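Local coordinates for protein transcriptional regulator, GntR family (Ralstonia eutropha, PDB 3IHU) that probably binds DNA as a transcription factor of the GntR family, pairing a winged helix-turn-helix domain with a helical FCD domain, at residues A[29-42]-A[68-81]. Numbering follows the deposited sequence.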
loop_
_atom_site.group_PDB
_atom_site.type_symbol
_atom_site.label_atom_id
_atom_site.label_comp_id
_atom_site.label_asym_id
_atom_site.label_seq_id
_atom_site.Cartn_x
_atom_site.Cartn_y
_atom_site.Cartn_z
ATOM N N LEU A 29 9.732 0.248 2.778
ATOM C CA LEU A 29 9.250 -0.800 3.688
ATOM C C LEU A 29 8.690 -1.958 2.867
ATOM O O LEU A 29 8.992 -3.102 3.121
ATOM C CB LEU A 29 8.185 -0.266 4.668
ATOM C CG LEU A 29 8.735 0.246 5.999
ATOM C CD1 LEU A 29 7.701 1.219 6.671
ATOM C CD2 LEU A 29 9.138 -0.926 6.896
ATOM N N GLU A 30 7.934 -1.627 1.839
ATOM C CA GLU A 30 7.390 -2.623 0.924
ATOM C C GLU A 30 8.469 -3.287 0.104
ATOM O O GLU A 30 8.415 -4.479 -0.154
ATOM C CB GLU A 30 6.378 -1.967 -0.034
ATOM C CG GLU A 30 5.701 -2.997 -0.951
ATOM C CD GLU A 30 4.508 -2.454 -1.717
ATOM O OE1 GLU A 30 4.270 -1.227 -1.693
ATOM O OE2 GLU A 30 3.837 -3.283 -2.372
ATOM N N LEU A 31 9.445 -2.504 -0.328
ATOM C CA LEU A 31 10.518 -3.043 -1.136
ATOM C C LEU A 31 11.578 -3.769 -0.330
ATOM O O LEU A 31 12.375 -4.519 -0.910
ATOM C CB LEU A 31 11.170 -1.940 -1.957
ATOM C CG LEU A 31 10.320 -1.318 -3.077
ATOM C CD1 LEU A 31 11.102 -0.240 -3.856
ATOM C CD2 LEU A 31 9.853 -2.428 -4.052
ATOM N N GLY A 32 11.625 -3.540 0.984
ATOM C CA GLY A 32 12.608 -4.215 1.822
ATOM C C GLY A 32 13.862 -3.417 2.102
ATOM O O GLY A 32 14.771 -3.941 2.712
ATOM N N THR A 33 13.931 -2.162 1.682
ATOM C CA THR A 33 15.117 -1.337 1.963
ATOM C C THR A 33 15.059 -0.620 3.338
ATOM O O THR A 33 16.038 -0.093 3.777
ATOM C CB THR A 33 15.293 -0.264 0.908
ATOM O OG1 THR A 33 14.065 0.448 0.783
ATOM C CG2 THR A 33 15.705 -0.903 -0.476
ATOM N N PHE A 34 13.874 -0.536 3.936
ATOM C CA PHE A 34 13.711 -0.116 5.314
ATOM C C PHE A 34 12.911 -1.252 5.965
ATOM O O PHE A 34 12.118 -1.905 5.281
ATOM C CB PHE A 34 12.882 1.191 5.394
ATOM C CG PHE A 34 13.630 2.419 4.978
ATOM C CD1 PHE A 34 13.639 2.812 3.657
ATOM C CD2 PHE A 34 14.330 3.185 5.898
ATOM C CE1 PHE A 34 14.356 3.911 3.260
ATOM C CE2 PHE A 34 15.041 4.300 5.513
ATOM C CZ PHE A 34 15.057 4.663 4.183
ATOM N N VAL A 35 13.100 -1.471 7.270
ATOM C CA VAL A 35 12.421 -2.554 7.977
ATOM C C VAL A 35 11.742 -2.125 9.303
ATOM O O VAL A 35 12.162 -1.175 9.967
ATOM C CB VAL A 35 13.385 -3.691 8.284
ATOM C CG1 VAL A 35 13.858 -4.305 6.951
ATOM C CG2 VAL A 35 14.574 -3.213 9.170
ATOM N N PRO A 36 10.691 -2.850 9.701
ATOM C CA PRO A 36 10.096 -2.633 11.015
ATOM C C PRO A 36 11.159 -2.706 12.104
ATOM O O PRO A 36 12.048 -3.575 12.041
ATOM C CB PRO A 36 9.107 -3.808 11.137
ATOM C CG PRO A 36 8.742 -4.109 9.705
ATOM C CD PRO A 36 10.035 -3.928 8.956
ATOM N N GLY A 37 11.137 -1.765 13.050
ATOM C CA GLY A 37 12.125 -1.745 14.154
ATOM C C GLY A 37 13.347 -0.935 13.820
ATOM O O GLY A 37 14.238 -0.731 14.632
ATOM N N GLN A 38 13.433 -0.454 12.592
ATOM C CA GLN A 38 14.644 0.254 12.228
ATOM C C GLN A 38 14.707 1.657 12.871
ATOM O O GLN A 38 13.685 2.382 12.932
ATOM C CB GLN A 38 14.713 0.397 10.729
ATOM C CG GLN A 38 16.000 0.899 10.274
ATOM C CD GLN A 38 16.101 0.877 8.744
ATOM O OE1 GLN A 38 15.200 0.387 8.062
ATOM N NE2 GLN A 38 17.163 1.454 8.213
ATOM N N ARG A 39 15.895 1.981 13.354
ATOM C CA ARG A 39 16.217 3.300 13.866
ATOM C C ARG A 39 16.587 4.243 12.765
ATOM O O ARG A 39 17.510 3.951 12.022
ATOM C CB ARG A 39 17.447 3.214 14.724
ATOM C CG ARG A 39 17.135 2.720 16.041
ATOM C CD ARG A 39 17.130 3.822 17.101
ATOM N NE ARG A 39 16.652 3.131 18.287
ATOM C CZ ARG A 39 16.030 3.687 19.313
ATOM N NH1 ARG A 39 15.817 5.008 19.374
ATOM N NH2 ARG A 39 15.618 2.881 20.285
ATOM N N LEU A 40 15.854 5.334 12.615
ATOM C CA LEU A 40 16.162 6.302 11.587
ATOM C C LEU A 40 16.858 7.494 12.184
ATOM O O LEU A 40 16.422 8.031 13.189
ATOM C CB LEU A 40 14.904 6.732 10.871
ATOM C CG LEU A 40 14.086 5.622 10.258
ATOM C CD1 LEU A 40 12.747 6.169 9.711
ATOM C CD2 LEU A 40 14.931 4.893 9.213
ATOM N N VAL A 41 17.963 7.893 11.565
ATOM C CA VAL A 41 18.761 9.001 11.992
ATOM C C VAL A 41 18.544 10.161 10.985
ATOM O O VAL A 41 18.730 9.965 9.772
ATOM C CB VAL A 41 20.268 8.576 12.041
ATOM C CG1 VAL A 41 21.108 9.732 12.332
ATOM C CG2 VAL A 41 20.489 7.478 13.134
ATOM N N GLU A 42 18.166 11.351 11.478
ATOM C CA GLU A 42 17.949 12.539 10.616
ATOM C C GLU A 42 19.055 12.722 9.540
ATOM O O GLU A 42 18.757 12.842 8.372
ATOM C CB GLU A 42 17.796 13.827 11.463
ATOM C CG GLU A 42 17.724 15.142 10.670
ATOM C CD GLU A 42 17.256 16.355 11.509
ATOM O OE1 GLU A 42 18.142 17.145 11.892
ATOM O OE2 GLU A 42 16.016 16.497 11.775
ATOM N N ILE A 68 3.394 4.925 11.147
ATOM C CA ILE A 68 4.547 4.200 10.559
ATOM C C ILE A 68 5.775 4.297 11.455
ATOM O O ILE A 68 6.491 3.299 11.650
ATOM C CB ILE A 68 4.911 4.777 9.198
ATOM C CG1 ILE A 68 3.710 4.788 8.235
ATOM C CG2 ILE A 68 6.082 4.026 8.585
ATOM C CD1 ILE A 68 2.996 3.494 8.078
ATOM N N VAL A 69 6.017 5.470 12.048
ATOM C CA VAL A 69 7.135 5.613 12.964
ATOM C C VAL A 69 6.723 6.170 14.322
ATOM O O VAL A 69 5.714 6.846 14.456
ATOM C CB VAL A 69 8.188 6.562 12.387
ATOM C CG1 VAL A 69 8.639 6.084 10.981
ATOM C CG2 VAL A 69 7.652 8.024 12.337
ATOM N N ASP A 70 7.534 5.898 15.322
ATOM C CA ASP A 70 7.474 6.651 16.564
ATOM C C ASP A 70 8.680 7.591 16.597
ATOM O O ASP A 70 9.822 7.138 16.555
ATOM C CB ASP A 70 7.554 5.742 17.791
ATOM C CG ASP A 70 6.355 4.859 17.933
ATOM O OD1 ASP A 70 5.265 5.222 17.417
ATOM O OD2 ASP A 70 6.528 3.792 18.563
ATOM N N LEU A 71 8.387 8.883 16.733
ATOM C CA LEU A 71 9.394 9.906 16.939
ATOM C C LEU A 71 10.179 9.674 18.230
ATOM O O LEU A 71 9.627 9.222 19.226
ATOM C CB LEU A 71 8.743 11.299 16.945
ATOM C CG LEU A 71 7.979 11.725 15.681
ATOM C CD1 LEU A 71 7.680 13.235 15.711
ATOM C CD2 LEU A 71 8.740 11.347 14.416
ATOM N N GLN A 72 11.472 9.971 18.185
ATOM C CA GLN A 72 12.368 9.803 19.337
ATOM C C GLN A 72 13.016 11.146 19.634
ATOM O O GLN A 72 12.744 12.139 18.962
ATOM C CB GLN A 72 13.488 8.791 19.019
ATOM C CG GLN A 72 13.014 7.434 18.456
ATOM C CD GLN A 72 12.323 6.571 19.507
ATOM O OE1 GLN A 72 12.943 5.687 20.124
ATOM N NE2 GLN A 72 11.037 6.831 19.724
ATOM N N ARG A 73 13.902 11.162 20.620
ATOM C CA ARG A 73 14.695 12.360 20.929
ATOM C C ARG A 73 15.816 12.554 19.890
ATOM O O ARG A 73 16.175 11.633 19.127
ATOM C CB ARG A 73 15.294 12.256 22.346
ATOM N N HIS A 74 16.373 13.759 19.880
ATOM C CA HIS A 74 17.510 14.101 19.019
ATOM C C HIS A 74 17.153 13.979 17.529
ATOM O O HIS A 74 18.015 13.673 16.720
ATOM C CB HIS A 74 18.750 13.264 19.391
ATOM C CG HIS A 74 18.921 13.072 20.871
ATOM N ND1 HIS A 74 19.550 14.001 21.681
ATOM C CD2 HIS A 74 18.512 12.069 21.691
ATOM C CE1 HIS A 74 19.538 13.566 22.931
ATOM N NE2 HIS A 74 18.907 12.402 22.965
ATOM N N ARG A 75 15.884 14.258 17.202
ATOM C CA ARG A 75 15.407 14.355 15.826
ATOM C C ARG A 75 15.297 13.008 15.112
ATOM O O ARG A 75 15.286 12.959 13.871
ATOM C CB ARG A 75 16.314 15.287 14.991
ATOM C CG ARG A 75 16.553 16.680 15.588
ATOM C CD ARG A 75 15.240 17.457 15.694
ATOM N NE ARG A 75 15.471 18.881 16.032
ATOM C CZ ARG A 75 14.518 19.816 16.080
ATOM N NH1 ARG A 75 13.254 19.509 15.816
ATOM N NH2 ARG A 75 14.828 21.072 16.386
ATOM N N GLY A 76 15.203 11.926 15.874
ATOM C CA GLY A 76 15.215 10.575 15.288
ATOM C C GLY A 76 13.847 9.919 15.300
ATOM O O GLY A 76 12.845 10.568 15.613
ATOM N N ALA A 77 13.795 8.647 14.876
ATOM C CA ALA A 77 12.524 7.926 14.796
ATOM C C ALA A 77 12.791 6.430 14.744
ATOM O O ALA A 77 13.913 6.012 14.453
ATOM C CB ALA A 77 11.732 8.372 13.578
ATOM N N VAL A 78 11.776 5.623 15.039
ATOM C CA VAL A 78 11.911 4.173 14.949
ATOM C C VAL A 78 10.730 3.716 14.123
ATOM O O VAL A 78 9.627 4.162 14.318
ATOM C CB VAL A 78 12.042 3.477 16.381
ATOM C CG1 VAL A 78 12.083 1.964 16.275
ATOM C CG2 VAL A 78 13.316 3.910 17.027
ATOM N N ILE A 79 10.964 2.885 13.122
ATOM C CA ILE A 79 9.864 2.346 12.385
ATOM C C ILE A 79 9.103 1.378 13.339
ATOM O O ILE A 79 9.706 0.579 14.053
ATOM C CB ILE A 79 10.330 1.652 11.050
ATOM C CG1 ILE A 79 11.099 2.660 10.188
ATOM C CG2 ILE A 79 9.143 1.054 10.295
ATOM C CD1 ILE A 79 11.508 2.125 8.784
ATOM N N ARG A 80 7.800 1.492 13.361
ATOM C CA ARG A 80 6.986 0.670 14.279
ATOM C C ARG A 80 6.996 -0.817 13.872
ATOM O O ARG A 80 7.183 -1.145 12.704
ATOM C CB ARG A 80 5.546 1.209 14.331
ATOM C CG ARG A 80 5.469 2.537 15.097
ATOM C CD ARG A 80 4.007 2.981 15.390
ATOM N NE ARG A 80 3.374 2.088 16.347
ATOM C CZ ARG A 80 2.210 1.478 16.162
ATOM N NH1 ARG A 80 1.487 1.695 15.057
ATOM N NH2 ARG A 80 1.742 0.668 17.102
ATOM N N ARG A 81 6.843 -1.689 14.859
ATOM C CA ARG A 81 6.425 -3.071 14.657
ATOM C C ARG A 81 5.101 -3.198 15.323
ATOM O O ARG A 81 4.942 -2.675 16.410
ATOM C CB ARG A 81 7.337 -4.055 15.396
ATOM C CG ARG A 81 8.697 -4.266 14.831
ATOM C CD ARG A 81 9.321 -5.505 15.549
ATOM N NE ARG A 81 10.689 -5.787 15.078
ATOM C CZ ARG A 81 11.808 -5.332 15.642
ATOM N NH1 ARG A 81 11.772 -4.568 16.727
ATOM N NH2 ARG A 81 12.986 -5.646 15.127
HETATM O O HOH W 1 18.749 11.798 14.410
HETATM O O HOH W 2 14.225 14.427 12.165
#
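Leu-40 and Ala-77 form an antiparallel hydrogen-bonded pair, Leu-40 N donating to Ala-77 O at 2.8 Å and Leu-40 O accepting from Ala-77 N at 3.2 Å. Farther along, Ile-79 N meets Gln-38 O at 2.8 Å, in the carbonyl plane, and the same oxygen takes a CA-H...O contact from Val-78. Gly-37, inside the type II turn from Val-35 to Gln-38, adds a bond from its N to Ile-79 O at 2.9 Å, reaching that oxygen from above the carbonyl plane. Gln-38 N closes the turn onto Val-35 O, and the Gln-38 side chain, with CG anti to the backbone N (chi1 -171°) and the chain extended, returns its OE1 to Val-35 N in a bond of 158°. Ile-79 carries the apolar side of the contact, its CD1 lying 3.8 Å from Phe-34 CB while CG1 touches Leu-40 CD1 and CG2 meets the methyls of Leu-29 tip to tip. Ile-168 of helix 167-172 also touches Leu-29 and Ile-79. On the face of the sheet that carries Arg-39 and Val-78, away from Leu-40 and Ala-77, Val-78 CG2 lies over one face of the Arg-39 guanidinium, whose NH1 makes a weak bond to Gln-72 OE1, 3.0 Å at only 120°. Beyond the strand pair, a water links Glu-42 N to His-74 O. The Glu-42 carboxylate runs beside the aliphatic part of Arg-75 but forms its salt bridges with Arg-53 and Arg-57 of helix 53-65. Strand 39-40 thus joins the hairpin of 69-71 and 77-79, the wing of a winged helix-turn-helix domain. Main-chain N-H and C=O groups and buried methyls carry the join at the base of this wing, while its outer part adds a water link and one weak side-chain bond.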